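Local coordinates for protein arginyl-trna synthetase (Thermus thermophilus, PDB 1IQ0) that probably catalyses the ATP-dependent attachment of L-arginine to tRNA(Arg), releasing AMP and diphosphate, as a monomeric class I aminoacyl-tRNA synthetase, at residues A[33-38]-A[505-510]; A[510-515]-A[577-582]; A[56-61]-A[76-81]; A[496-501]-A[563-568]. All blocks are in the same frame, centred on the assembly; numbering follows the deposited sequence.

Interaction 1: residues A[33-38]-A[505-510]; sequences PGDYGV and LALDLL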
loop_
_atom_site.group_PDB
_atom_site.type_symbol
_atom_site.label_atom_id
_atom_site.label_comp_id
_atom_site.label_asym_id
_atom_site.label_seq_id
_atom_site.Cartn_x
_atom_site.Cartn_y
_atom_site.Cartn_z
ATOM N N PRO A 33 -19.353 -28.694 8.157
ATOM C CA PRO A 33 -19.540 -28.514 9.600
ATOM C C PRO A 33 -19.007 -27.207 10.186
ATOM O O PRO A 33 -17.907 -27.178 10.734
ATOM C CB PRO A 33 -18.829 -29.730 10.190
ATOM C CG PRO A 33 -19.041 -30.772 9.150
ATOM C CD PRO A 33 -18.754 -30.013 7.878
ATOM N N GLY A 34 -19.778 -26.128 10.068
ATOM C CA GLY A 34 -19.348 -24.867 10.644
ATOM C C GLY A 34 -19.045 -23.691 9.733
ATOM O O GLY A 34 -19.094 -23.787 8.510
ATOM N N ASP A 35 -18.708 -22.568 10.358
ATOM C CA ASP A 35 -18.398 -21.346 9.642
ATOM C C ASP A 35 -16.904 -21.071 9.627
ATOM O O ASP A 35 -16.360 -20.591 8.627
ATOM C CB ASP A 35 -19.128 -20.179 10.297
ATOM C CG ASP A 35 -20.621 -20.424 10.406
ATOM O OD1 ASP A 35 -21.242 -20.751 9.375
ATOM O OD2 ASP A 35 -21.176 -20.290 11.514
ATOM N N TYR A 36 -16.250 -21.377 10.745
ATOM C CA TYR A 36 -14.816 -21.164 10.893
ATOM C C TYR A 36 -14.115 -22.415 11.398
ATOM O O TYR A 36 -14.692 -23.218 12.128
ATOM C CB TYR A 36 -14.545 -20.016 11.869
ATOM C CG TYR A 36 -14.997 -18.666 11.368
ATOM C CD1 TYR A 36 -16.071 -18.004 11.957
ATOM C CD2 TYR A 36 -14.357 -18.056 10.295
ATOM C CE1 TYR A 36 -16.498 -16.760 11.483
ATOM C CE2 TYR A 36 -14.773 -16.821 9.817
ATOM C CZ TYR A 36 -15.844 -16.178 10.415
ATOM O OH TYR A 36 -16.250 -14.955 9.937
ATOM N N GLY A 37 -12.858 -22.571 11.010
ATOM C CA GLY A 37 -12.102 -23.727 11.438
ATOM C C GLY A 37 -10.631 -23.419 11.616
ATOM O O GLY A 37 -10.101 -22.451 11.065
ATOM N N VAL A 38 -9.967 -24.250 12.402
ATOM C CA VAL A 38 -8.552 -24.085 12.649
ATOM C C VAL A 38 -7.870 -25.414 12.341
ATOM O O VAL A 38 -8.355 -26.478 12.736
ATOM C CB VAL A 38 -8.292 -23.681 14.113
ATOM C CG1 VAL A 38 -8.769 -24.780 15.055
ATOM C CG2 VAL A 38 -6.819 -23.392 14.312
ATOM N N LEU A 505 -24.574 -13.643 3.739
ATOM C CA LEU A 505 -24.010 -12.324 3.473
ATOM C C LEU A 505 -23.360 -11.732 4.724
ATOM O O LEU A 505 -22.272 -11.170 4.660
ATOM C CB LEU A 505 -25.088 -11.368 2.962
ATOM C CG LEU A 505 -24.631 -9.923 2.719
ATOM C CD1 LEU A 505 -23.448 -9.902 1.743
ATOM C CD2 LEU A 505 -25.788 -9.117 2.160
ATOM N N ALA A 506 -24.039 -11.852 5.859
ATOM C CA ALA A 506 -23.511 -11.336 7.113
ATOM C C ALA A 506 -22.144 -11.966 7.404
ATOM O O ALA A 506 -21.218 -11.286 7.847
ATOM C CB ALA A 506 -24.484 -11.639 8.242
ATOM N N LEU A 507 -22.023 -13.266 7.138
ATOM C CA LEU A 507 -20.777 -13.986 7.370
ATOM C C LEU A 507 -19.628 -13.420 6.530
ATOM O O LEU A 507 -18.499 -13.300 7.018
ATOM C CB LEU A 507 -20.973 -15.470 7.082
ATOM C CG LEU A 507 -19.875 -16.466 7.463
ATOM C CD1 LEU A 507 -19.430 -16.273 8.914
ATOM C CD2 LEU A 507 -20.431 -17.878 7.252
ATOM N N ASP A 508 -19.895 -13.067 5.273
ATOM C CA ASP A 508 -18.829 -12.492 4.453
ATOM C C ASP A 508 -18.408 -11.152 5.043
ATOM O O ASP A 508 -17.244 -10.764 4.957
ATOM C CB ASP A 508 -19.279 -12.314 3.008
ATOM C CG ASP A 508 -19.403 -13.634 2.288
ATOM O OD1 ASP A 508 -18.618 -14.550 2.616
ATOM O OD2 ASP A 508 -20.271 -13.755 1.403
ATOM N N LEU A 509 -19.359 -10.455 5.659
ATOM C CA LEU A 509 -19.068 -9.174 6.284
ATOM C C LEU A 509 -18.155 -9.333 7.508
ATOM O O LEU A 509 -17.408 -8.415 7.853
ATOM C CB LEU A 509 -20.370 -8.487 6.691
ATOM C CG LEU A 509 -21.107 -7.780 5.551
ATOM C CD1 LEU A 509 -22.521 -7.411 5.987
ATOM C CD2 LEU A 509 -20.323 -6.537 5.146
ATOM N N LEU A 510 -18.210 -10.495 8.152
ATOM C CA LEU A 510 -17.393 -10.744 9.334
ATOM C C LEU A 510 -15.917 -10.946 8.997
ATOM O O LEU A 510 -15.082 -10.981 9.896
ATOM C CB LEU A 510 -17.893 -11.972 10.110
ATOM C CG LEU A 510 -19.304 -11.975 10.716
ATOM C CD1 LEU A 510 -19.377 -13.070 11.767
ATOM C CD2 LEU A 510 -19.622 -10.649 11.357
#
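Asp-35 and Tyr-36, which together face Phe-80 as a classic beta bulge where strand 36-39 begins, rest against Leu-507 and Leu-510 of the anticodon-binding domain. The bulge sits in the four-stranded antiparallel sheet of the N-terminal domain, so the contact is a buried junction between two domains distant in sequence. Leu-507 forms its centre. With CG anti to the backbone N (chi1 -170°), its two methyls fork over the bulge. CD2 takes the aspartate, 3.7 Å from Asp-35 OD1, and also lies near Asp-35 CB. CD1 takes the tyrosine, 3.6 Å from Tyr-36 OH and 3.9 Å from Tyr-36 CZ, and approaches the ring obliquely as the two side chains slide past each other in opposite directions. The phenol oxygen also reaches the base of Leu-510, with Tyr-36 OH 3.4 Å from Leu-510 CB, and there the side chains cross at about a right angle. The polar ends are bonded elsewhere: Asp-35 OD2 takes a salt bridge from Arg-503 and a hydrogen bond from Leu-82 N, while Tyr-36 OH is hydrogen-bonded to Asp-511 OD1. Across 33-38 and 505-510 themselves the contact is thus van der Waals packing of leucine carbons against a carboxylate and a phenol, and the flanking polar bonds fix where these two groups lie; Arg-503 would favour a charged Asp-35.

Interaction 2: residues A[510-515]-A[577-582]; sequences LDFEEA and LATGLD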
loop_
_atom_site.group_PDB
_atom_site.type_symbol
_atom_site.label_atom_id
_atom_site.label_comp_id
_atom_site.label_asym_id
_atom_site.label_seq_id
_atom_site.Cartn_x
_atom_site.Cartn_y
_atom_site.Cartn_z
ATOM N N LEU A 510 -18.210 -10.495 8.152
ATOM C CA LEU A 510 -17.393 -10.744 9.334
ATOM C C LEU A 510 -15.917 -10.946 8.997
ATOM O O LEU A 510 -15.082 -10.981 9.896
ATOM C CB LEU A 510 -17.893 -11.972 10.110
ATOM C CG LEU A 510 -19.304 -11.975 10.716
ATOM C CD1 LEU A 510 -19.377 -13.070 11.767
ATOM C CD2 LEU A 510 -19.622 -10.649 11.357
ATOM N N ASP A 511 -15.603 -11.069 7.710
ATOM C CA ASP A 511 -14.224 -11.272 7.278
ATOM C C ASP A 511 -13.490 -9.989 6.915
ATOM O O ASP A 511 -12.298 -10.020 6.617
ATOM C CB ASP A 511 -14.175 -12.219 6.079
ATOM C CG ASP A 511 -14.666 -13.600 6.416
ATOM O OD1 ASP A 511 -14.429 -14.049 7.554
ATOM O OD2 ASP A 511 -15.275 -14.247 5.545
ATOM N N PHE A 512 -14.194 -8.865 6.942
ATOM C CA PHE A 512 -13.598 -7.584 6.588
ATOM C C PHE A 512 -12.399 -7.150 7.437
ATOM O O PHE A 512 -11.351 -6.779 6.904
ATOM C CB PHE A 512 -14.654 -6.488 6.646
ATOM C CG PHE A 512 -14.094 -5.105 6.468
ATOM C CD1 PHE A 512 -13.503 -4.731 5.266
ATOM C CD2 PHE A 512 -14.142 -4.183 7.510
ATOM C CE1 PHE A 512 -12.969 -3.458 5.103
ATOM C CE2 PHE A 512 -13.608 -2.906 7.357
ATOM C CZ PHE A 512 -13.021 -2.544 6.151
ATOM N N GLU A 513 -12.560 -7.176 8.755
ATOM C CA GLU A 513 -11.489 -6.755 9.640
ATOM C C GLU A 513 -10.247 -7.634 9.507
ATOM O O GLU A 513 -9.122 -7.139 9.588
ATOM C CB GLU A 513 -11.998 -6.704 11.091
ATOM C CG GLU A 513 -13.140 -5.692 11.280
ATOM C CD GLU A 513 -13.427 -5.354 12.741
ATOM O OE1 GLU A 513 -13.584 -6.286 13.560
ATOM O OE2 GLU A 513 -13.503 -4.149 13.067
ATOM N N GLU A 514 -10.440 -8.925 9.277
ATOM C CA GLU A 514 -9.302 -9.820 9.123
ATOM C C GLU A 514 -8.548 -9.503 7.834
ATOM O O GLU A 514 -7.316 -9.581 7.789
ATOM C CB GLU A 514 -9.760 -11.278 9.103
ATOM C CG GLU A 514 -8.615 -12.289 9.079
ATOM C CD GLU A 514 -7.658 -12.128 10.256
ATOM O OE1 GLU A 514 -8.136 -11.978 11.400
ATOM O OE2 GLU A 514 -6.426 -12.160 10.036
ATOM N N ALA A 515 -9.287 -9.159 6.784
ATOM C CA ALA A 515 -8.661 -8.822 5.513
ATOM C C ALA A 515 -7.821 -7.559 5.702
ATOM O O ALA A 515 -6.719 -7.448 5.167
ATOM C CB ALA A 515 -9.724 -8.590 4.433
ATOM N N LEU A 577 -17.983 -1.493 2.109
ATOM C CA LEU A 577 -17.396 -1.270 0.797
ATOM C C LEU A 577 -16.814 0.145 0.703
ATOM O O LEU A 577 -15.748 0.340 0.118
ATOM C CB LEU A 577 -18.432 -1.485 -0.301
ATOM C CG LEU A 577 -18.886 -2.929 -0.504
ATOM C CD1 LEU A 577 -19.849 -2.981 -1.676
ATOM C CD2 LEU A 577 -17.664 -3.835 -0.766
ATOM N N ALA A 578 -17.507 1.125 1.287
ATOM C CA ALA A 578 -17.039 2.515 1.260
ATOM C C ALA A 578 -15.718 2.647 2.013
ATOM O O ALA A 578 -14.780 3.273 1.531
ATOM C CB ALA A 578 -18.092 3.456 1.885
ATOM N N THR A 579 -15.658 2.052 3.201
ATOM C CA THR A 579 -14.455 2.086 4.024
ATOM C C THR A 579 -13.313 1.334 3.339
ATOM O O THR A 579 -12.202 1.849 3.230
ATOM C CB THR A 579 -14.735 1.477 5.414
ATOM O OG1 THR A 579 -15.665 2.319 6.106
ATOM C CG2 THR A 579 -13.444 1.363 6.241
ATOM N N GLY A 580 -13.595 0.120 2.869
ATOM C CA GLY A 580 -12.580 -0.665 2.184
ATOM C C GLY A 580 -12.024 0.067 0.970
ATOM O O GLY A 580 -10.813 0.165 0.790
ATOM N N LEU A 581 -12.912 0.589 0.134
ATOM C CA LEU A 581 -12.508 1.320 -1.064
ATOM C C LEU A 581 -11.584 2.486 -0.714
ATOM O O LEU A 581 -10.572 2.718 -1.374
ATOM C CB LEU A 581 -13.754 1.837 -1.787
ATOM C CG LEU A 581 -14.144 1.239 -3.148
ATOM C CD1 LEU A 581 -13.444 -0.080 -3.418
ATOM C CD2 LEU A 581 -15.650 1.086 -3.184
ATOM N N ASP A 582 -11.944 3.209 0.338
ATOM C CA ASP A 582 -11.173 4.351 0.793
ATOM C C ASP A 582 -9.740 3.979 1.182
ATOM O O ASP A 582 -8.810 4.749 0.952
ATOM C CB ASP A 582 -11.869 5.005 1.987
ATOM C CG ASP A 582 -11.121 6.225 2.492
ATOM O OD1 ASP A 582 -11.117 7.248 1.775
ATOM O OD2 ASP A 582 -10.534 6.155 3.598
#
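The Phe-512 ring points its far end at helix 562-583 and meets it at two neighbouring residues, Thr-579 and Gly-580. The side chain leaves its helix toward 577-582, and with CG anti to the backbone N (chi1 173°) the ring carries on across the gap. CZ touches the methyl of the threonine, Phe-512 CZ lying 3.9 Å from Thr-579 CG2, and the two side chains cross at about a right angle. The adjacent ring carbon meets backbone: Phe-512 CE1 is 4.1 Å from Gly-580 CA. Both partners approach the ring obliquely. With no side chain on Gly-580, the end of the ring can come up to the main chain of the helix, and the CA atoms of Phe-512 and Gly-580 are 8.3 Å apart. Thr-579 divides its two branches: CG2 serves the ring, while OG1 is hydrogen-bonded to Lys-95 NZ and to Arg-575 O, one turn back in its own helix. The contact joins helix 512-522 to helix 562-583 within the helical anticodon-binding domain. From helix 562-583, Leu-577 and Leu-581 reach both helix 470-487 and helix 525-544, and Ala-515 of helix 512-522 packs on Tyr-531 of helix 525-544.

Interaction 3: residues A[56-61]-A[76-81]; sequences QELKDR and GYLNFR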
loop_
_atom_site.group_PDB
_atom_site.type_symbol
_atom_site.label_atom_id
_atom_site.label_comp_id
_atom_site.label_asym_id
_atom_site.label_seq_id
_atom_site.Cartn_x
_atom_site.Cartn_y
_atom_site.Cartn_z
ATOM N N GLN A 56 -9.831 -32.758 19.235
ATOM C CA GLN A 56 -10.737 -33.170 20.305
ATOM C C GLN A 56 -10.206 -32.653 21.636
ATOM O O GLN A 56 -10.971 -32.250 22.513
ATOM C CB GLN A 56 -10.851 -34.696 20.347
ATOM C CG GLN A 56 -11.754 -35.224 21.453
ATOM C CD GLN A 56 -13.185 -34.730 21.328
ATOM O OE1 GLN A 56 -13.858 -34.985 20.329
ATOM N NE2 GLN A 56 -13.659 -34.022 22.348
ATOM N N GLU A 57 -8.884 -32.667 21.769
ATOM C CA GLU A 57 -8.210 -32.194 22.972
ATOM C C GLU A 57 -8.505 -30.711 23.171
ATOM O O GLU A 57 -8.919 -30.283 24.253
ATOM C CB GLU A 57 -6.698 -32.407 22.834
ATOM C CG GLU A 57 -5.848 -31.749 23.915
ATOM C CD GLU A 57 -6.057 -32.363 25.283
ATOM O OE1 GLU A 57 -5.834 -33.583 25.424
ATOM O OE2 GLU A 57 -6.437 -31.626 26.216
ATOM N N LEU A 58 -8.287 -29.933 22.115
ATOM C CA LEU A 58 -8.525 -28.496 22.152
ATOM C C LEU A 58 -9.981 -28.211 22.501
ATOM O O LEU A 58 -10.285 -27.308 23.280
ATOM C CB LEU A 58 -8.181 -27.873 20.798
ATOM C CG LEU A 58 -8.390 -26.363 20.655
ATOM C CD1 LEU A 58 -7.617 -25.629 21.743
ATOM C CD2 LEU A 58 -7.927 -25.916 19.275
ATOM N N LYS A 59 -10.878 -28.992 21.916
ATOM C CA LYS A 59 -12.303 -28.833 22.164
ATOM C C LYS A 59 -12.608 -29.025 23.648
ATOM O O LYS A 59 -13.439 -28.320 24.217
ATOM C CB LYS A 59 -13.094 -29.854 21.344
ATOM C CG LYS A 59 -14.599 -29.745 21.498
ATOM C CD LYS A 59 -15.306 -30.895 20.799
ATOM C CE LYS A 59 -16.814 -30.715 20.828
ATOM N NZ LYS A 59 -17.301 -30.459 22.208
ATOM N N ASP A 60 -11.921 -29.978 24.266
ATOM C CA ASP A 60 -12.121 -30.292 25.678
ATOM C C ASP A 60 -11.718 -29.183 26.652
ATOM O O ASP A 60 -12.356 -29.001 27.689
ATOM C CB ASP A 60 -11.371 -31.581 26.025
ATOM C CG ASP A 60 -11.898 -32.783 25.262
ATOM O OD1 ASP A 60 -11.313 -33.876 25.394
ATOM O OD2 ASP A 60 -12.901 -32.637 24.531
ATOM N N ARG A 61 -10.665 -28.443 26.323
ATOM C CA ARG A 61 -10.205 -27.374 27.198
ATOM C C ARG A 61 -10.482 -25.981 26.651
ATOM O O ARG A 61 -9.831 -25.015 27.054
ATOM C CB ARG A 61 -8.704 -27.517 27.460
ATOM C CG ARG A 61 -8.315 -28.827 28.112
ATOM C CD ARG A 61 -6.843 -28.847 28.473
ATOM N NE ARG A 61 -6.459 -30.119 29.077
ATOM C CZ ARG A 61 -5.246 -30.388 29.547
ATOM N NH1 ARG A 61 -4.291 -29.471 29.488
ATOM N NH2 ARG A 61 -4.990 -31.575 30.080
ATOM N N GLY A 76 -8.775 -33.492 11.556
ATOM C CA GLY A 76 -7.624 -32.605 11.552
ATOM C C GLY A 76 -7.918 -31.176 11.962
ATOM O O GLY A 76 -7.097 -30.527 12.613
ATOM N N TYR A 77 -9.087 -30.678 11.576
ATOM C CA TYR A 77 -9.486 -29.318 11.914
ATOM C C TYR A 77 -10.457 -29.327 13.082
ATOM O O TYR A 77 -11.038 -30.357 13.422
ATOM C CB TYR A 77 -10.208 -28.639 10.738
ATOM C CG TYR A 77 -9.391 -28.383 9.490
ATOM C CD1 TYR A 77 -9.071 -29.415 8.607
ATOM C CD2 TYR A 77 -8.964 -27.092 9.174
ATOM C CE1 TYR A 77 -8.348 -29.165 7.435
ATOM C CE2 TYR A 77 -8.241 -26.830 8.011
ATOM C CZ TYR A 77 -7.936 -27.867 7.147
ATOM O OH TYR A 77 -7.219 -27.599 6.002
ATOM N N LEU A 78 -10.613 -28.167 13.705
ATOM C CA LEU A 78 -11.590 -27.997 14.770
ATOM C C LEU A 78 -12.456 -26.871 14.210
ATOM O O LEU A 78 -12.011 -25.723 14.119
ATOM C CB LEU A 78 -10.951 -27.567 16.093
ATOM C CG LEU A 78 -12.015 -27.249 17.162
ATOM C CD1 LEU A 78 -12.967 -28.436 17.335
ATOM C CD2 LEU A 78 -11.350 -26.910 18.483
ATOM N N ASN A 79 -13.673 -27.211 13.795
ATOM C CA ASN A 79 -14.577 -26.222 13.219
ATOM C C ASN A 79 -15.540 -25.628 14.229
ATOM O O ASN A 79 -15.867 -26.249 15.240
ATOM C CB ASN A 79 -15.372 -26.828 12.062
ATOM C CG ASN A 79 -14.496 -27.206 10.890
ATOM O OD1 ASN A 79 -13.479 -26.565 10.622
ATOM N ND2 ASN A 79 -14.898 -28.241 10.171
ATOM N N PHE A 80 -15.994 -24.413 13.942
ATOM C CA PHE A 80 -16.918 -23.730 14.827
ATOM C C PHE A 80 -18.157 -23.238 14.095
ATOM O O PHE A 80 -18.063 -22.559 13.067
ATOM C CB PHE A 80 -16.236 -22.531 15.495
ATOM C CG PHE A 80 -14.970 -22.877 16.215
ATOM C CD1 PHE A 80 -13.772 -23.003 15.518
ATOM C CD2 PHE A 80 -14.976 -23.096 17.589
ATOM C CE1 PHE A 80 -12.591 -23.343 16.183
ATOM C CE2 PHE A 80 -13.803 -23.437 18.266
ATOM C CZ PHE A 80 -12.607 -23.561 17.562
ATOM N N ARG A 81 -19.319 -23.590 14.627
ATOM C CA ARG A 81 -20.572 -23.145 14.053
ATOM C C ARG A 81 -21.003 -21.993 14.953
ATOM O O ARG A 81 -21.103 -22.156 16.168
ATOM C CB ARG A 81 -21.606 -24.276 14.062
ATOM C CG ARG A 81 -22.967 -23.895 13.466
ATOM C CD ARG A 81 -23.674 -25.114 12.878
ATOM N NE ARG A 81 -23.523 -26.295 13.727
ATOM C CZ ARG A 81 -24.147 -26.477 14.885
ATOM N NH1 ARG A 81 -24.984 -25.557 15.347
ATOM N NH2 ARG A 81 -23.914 -27.575 15.594
#
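Leu-58 and Leu-78 make the tight part of this contact, methyl against methyl. Leu-78 CD2 lies 3.7 Å from Leu-58 CD2 and 3.7 Å from Leu-58 CG, so a single methyl of the strand residue is pressed against the branch point and one arm of the helix residue. The two side chains run at a slant to each other. Both point from their backbones toward the opposite segment, and each has CG anti to its own N (chi1 179° in Leu-58, 174° in Leu-78), which sends the branches into the gap. On the inner side Leu-58 continues onto Ile-10, Ala-13 and Leu-14 of helix 3-15 and onto Met-17, while Leu-78 packs on Val-38 of the adjoining strand. Helix 51-60 thereby lies on one face of the antiparallel sheet of the N-terminal domain, in which strand 77-82 runs between strands 36-39 and 68-74. Toward the rim the packing slackens. Lys-59 comes closest with its backbone, N being 4.0 Å from Leu-78 CD2, and its CB stays 4.3 Å from Leu-78 CD1, while its chain, extended as far as CE, leads the ammonium away. The more exposed side of the helix is tied along its own length: Gln-56 NE2 donates to Asp-60 OD2 over 2.7 Å, on the syn side of the carboxylate, at a bent N-H...O angle of 140°. Glu-57 OE2 stands 3.2 Å from Arg-61 NE, well out of the guanidinium plane, an attraction of charges to which no N-H is directed.

Interaction 4: residues A[496-501]-A[563-568]; sequences SQATPY and RELRLS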
loop_
_atom_site.group_PDB
_atom_site.type_symbol
_atom_site.label_atom_id
_atom_site.label_comp_id
_atom_site.label_asym_id
_atom_site.label_seq_id
_atom_site.Cartn_x
_atom_site.Cartn_y
_atom_site.Cartn_z
ATOM N N SER A 496 -34.656 -12.516 14.187
ATOM C CA SER A 496 -35.292 -13.834 14.105
ATOM C C SER A 496 -35.880 -14.168 12.729
ATOM O O SER A 496 -36.097 -15.339 12.415
ATOM C CB SER A 496 -36.394 -13.960 15.164
ATOM O OG SER A 496 -37.504 -13.132 14.854
ATOM N N GLN A 497 -36.140 -13.148 11.913
ATOM C CA GLN A 497 -36.704 -13.376 10.582
ATOM C C GLN A 497 -35.645 -13.611 9.493
ATOM O O GLN A 497 -35.977 -13.768 8.318
ATOM C CB GLN A 497 -37.608 -12.201 10.181
ATOM C CG GLN A 497 -38.872 -12.050 11.039
ATOM C CD GLN A 497 -39.842 -11.033 10.467
ATOM O OE1 GLN A 497 -40.320 -11.182 9.342
ATOM N NE2 GLN A 497 -40.139 -9.988 11.240
ATOM N N ALA A 498 -34.378 -13.653 9.888
ATOM C CA ALA A 498 -33.285 -13.862 8.939
ATOM C C ALA A 498 -33.372 -15.187 8.185
ATOM O O ALA A 498 -33.708 -16.218 8.760
ATOM C CB ALA A 498 -31.943 -13.771 9.667
ATOM N N THR A 499 -33.065 -15.148 6.890
ATOM C CA THR A 499 -33.073 -16.354 6.061
ATOM C C THR A 499 -31.606 -16.710 5.775
ATOM O O THR A 499 -30.706 -15.950 6.121
ATOM C CB THR A 499 -33.797 -16.115 4.700
ATOM O OG1 THR A 499 -32.989 -15.269 3.864
ATOM C CG2 THR A 499 -35.163 -15.435 4.922
ATOM N N PRO A 500 -31.348 -17.873 5.154
ATOM C CA PRO A 500 -29.971 -18.263 4.841
ATOM C C PRO A 500 -29.251 -17.206 3.989
ATOM O O PRO A 500 -28.019 -17.156 3.972
ATOM C CB PRO A 500 -30.149 -19.587 4.099
ATOM C CG PRO A 500 -31.347 -20.184 4.789
ATOM C CD PRO A 500 -32.282 -18.983 4.883
ATOM N N TYR A 501 -30.017 -16.368 3.284
ATOM C CA TYR A 501 -29.423 -15.313 2.454
ATOM C C TYR A 501 -28.802 -14.235 3.334
ATOM O O TYR A 501 -27.711 -13.743 3.041
ATOM C CB TYR A 501 -30.467 -14.649 1.553
ATOM C CG TYR A 501 -30.954 -15.500 0.400
ATOM C CD1 TYR A 501 -32.190 -16.141 0.456
ATOM C CD2 TYR A 501 -30.187 -15.643 -0.758
ATOM C CE1 TYR A 501 -32.657 -16.907 -0.619
ATOM C CE2 TYR A 501 -30.644 -16.404 -1.837
ATOM C CZ TYR A 501 -31.882 -17.030 -1.758
ATOM O OH TYR A 501 -32.341 -17.767 -2.824
ATOM N N ARG A 563 -37.746 -6.218 6.752
ATOM C CA ARG A 563 -37.343 -5.035 5.995
ATOM C C ARG A 563 -36.233 -4.311 6.749
ATOM O O ARG A 563 -35.206 -3.964 6.170
ATOM C CB ARG A 563 -38.544 -4.101 5.766
ATOM C CG ARG A 563 -38.164 -2.684 5.324
ATOM C CD ARG A 563 -39.342 -1.901 4.719
ATOM N NE ARG A 563 -38.990 -0.496 4.479
ATOM C CZ ARG A 563 -39.482 0.258 3.495
ATOM N NH1 ARG A 563 -40.363 -0.239 2.625
ATOM N NH2 ARG A 563 -39.097 1.522 3.381
ATOM N N GLU A 564 -36.439 -4.100 8.045
ATOM C CA GLU A 564 -35.452 -3.429 8.880
ATOM C C GLU A 564 -34.150 -4.241 8.910
ATOM O O GLU A 564 -33.062 -3.686 8.791
ATOM C CB GLU A 564 -35.990 -3.255 10.306
ATOM C CG GLU A 564 -37.121 -2.238 10.478
ATOM C CD GLU A 564 -38.378 -2.571 9.675
ATOM O OE1 GLU A 564 -38.675 -3.765 9.464
ATOM O OE2 GLU A 564 -39.082 -1.627 9.267
ATOM N N LEU A 565 -34.262 -5.555 9.068
ATOM C CA LEU A 565 -33.079 -6.410 9.093
ATOM C C LEU A 565 -32.270 -6.262 7.805
ATOM O O LEU A 565 -31.048 -6.093 7.850
ATOM C CB LEU A 565 -33.476 -7.878 9.267
ATOM C CG LEU A 565 -32.376 -8.910 8.988
ATOM C CD1 LEU A 565 -31.203 -8.716 9.947
ATOM C CD2 LEU A 565 -32.947 -10.303 9.130
ATOM N N ARG A 566 -32.949 -6.330 6.660
ATOM C CA ARG A 566 -32.261 -6.212 5.381
ATOM C C ARG A 566 -31.670 -4.832 5.154
ATOM O O ARG A 566 -30.602 -4.706 4.551
ATOM C CB ARG A 566 -33.189 -6.613 4.229
ATOM C CG ARG A 566 -33.353 -8.128 4.168
ATOM C CD ARG A 566 -34.259 -8.620 3.062
ATOM N NE ARG A 566 -34.286 -10.081 3.084
ATOM C CZ ARG A 566 -35.283 -10.826 2.624
ATOM N NH1 ARG A 566 -36.361 -10.255 2.089
ATOM N NH2 ARG A 566 -35.203 -12.144 2.714
ATOM N N LEU A 567 -32.342 -3.795 5.646
ATOM C CA LEU A 567 -31.828 -2.440 5.493
ATOM C C LEU A 567 -30.532 -2.274 6.300
ATOM O O LEU A 567 -29.578 -1.660 5.822
ATOM C CB LEU A 567 -32.873 -1.410 5.936
ATOM C CG LEU A 567 -34.011 -1.136 4.943
ATOM C CD1 LEU A 567 -35.081 -0.279 5.596
ATOM C CD2 LEU A 567 -33.455 -0.441 3.707
ATOM N N SER A 568 -30.493 -2.823 7.514
ATOM C CA SER A 568 -29.291 -2.724 8.347
ATOM C C SER A 568 -28.148 -3.534 7.737
ATOM O O SER A 568 -26.986 -3.136 7.807
ATOM C CB SER A 568 -29.570 -3.218 9.769
ATOM O OG SER A 568 -30.448 -2.337 10.447
#
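Arg-566 reaches from helix 562-583 to Thr-499, and its chain can be followed outward. CB leaves the helix neither straight toward nor straight away from 496-501; CG, placed beside the backbone N (chi1 -75°), begins a run that stays extended to NE, and CB, CG and CD keep clear of that segment. NE forms a salt bridge with Glu-502 OE1, and NH1 donates to the carbonyl oxygen of Pro-554. NH2, the other branch, arrives at the threonine: it is 4.0 Å from Thr-499 CG2, which lies obliquely to the guanidinium, and equally far from Thr-499 OG1, which lies at the guanidinium edge in its plane. The bonds at NE and NH1 thus fix how the group is turned, and NH2 packs beside the threonine. Nearby Leu-565 supplies the apolar part, its CD2 3.6 Å from Ala-498 CA and 3.7 Å from Ala-498 CB. Thr-499 has its own task: OG1 stands between the backbone N and the carbonyl carbon (chi1 71°), accepts from Tyr-501 N over 3.2 Å, and is also hydrogen-bonded to Glu-502 OE2. Glu-502 therefore links the threonine to the arginine. The arrangement is that of a helix N-cap at the start of helix 500-509, packed beside helix 562-583 of the anticodon-binding domain.

Interaction 3 lies within the N-terminal domain, interactions 2 and 4 within the anticodon-binding domain, and interaction 1 joins the two. Interactions 1 and 3, with centres about 16 Å apart, share the antiparallel sheet through neighbouring strands 36-39 and 77-82. Both segments of interaction 3 fall in the sequence between those of interaction 1. Interactions 1 and 4 both use helix 500-509, centres about 17 Å apart; interactions 2 and 4 both use helix 562-583 and alternate along the chain, about 21 Å between centres. Interactions 1 and 2 share Leu-510, with centres about 15 Å apart. Interaction 1 thus brings the sheet of the N-terminal domain against the helical domain near the other end of the chain.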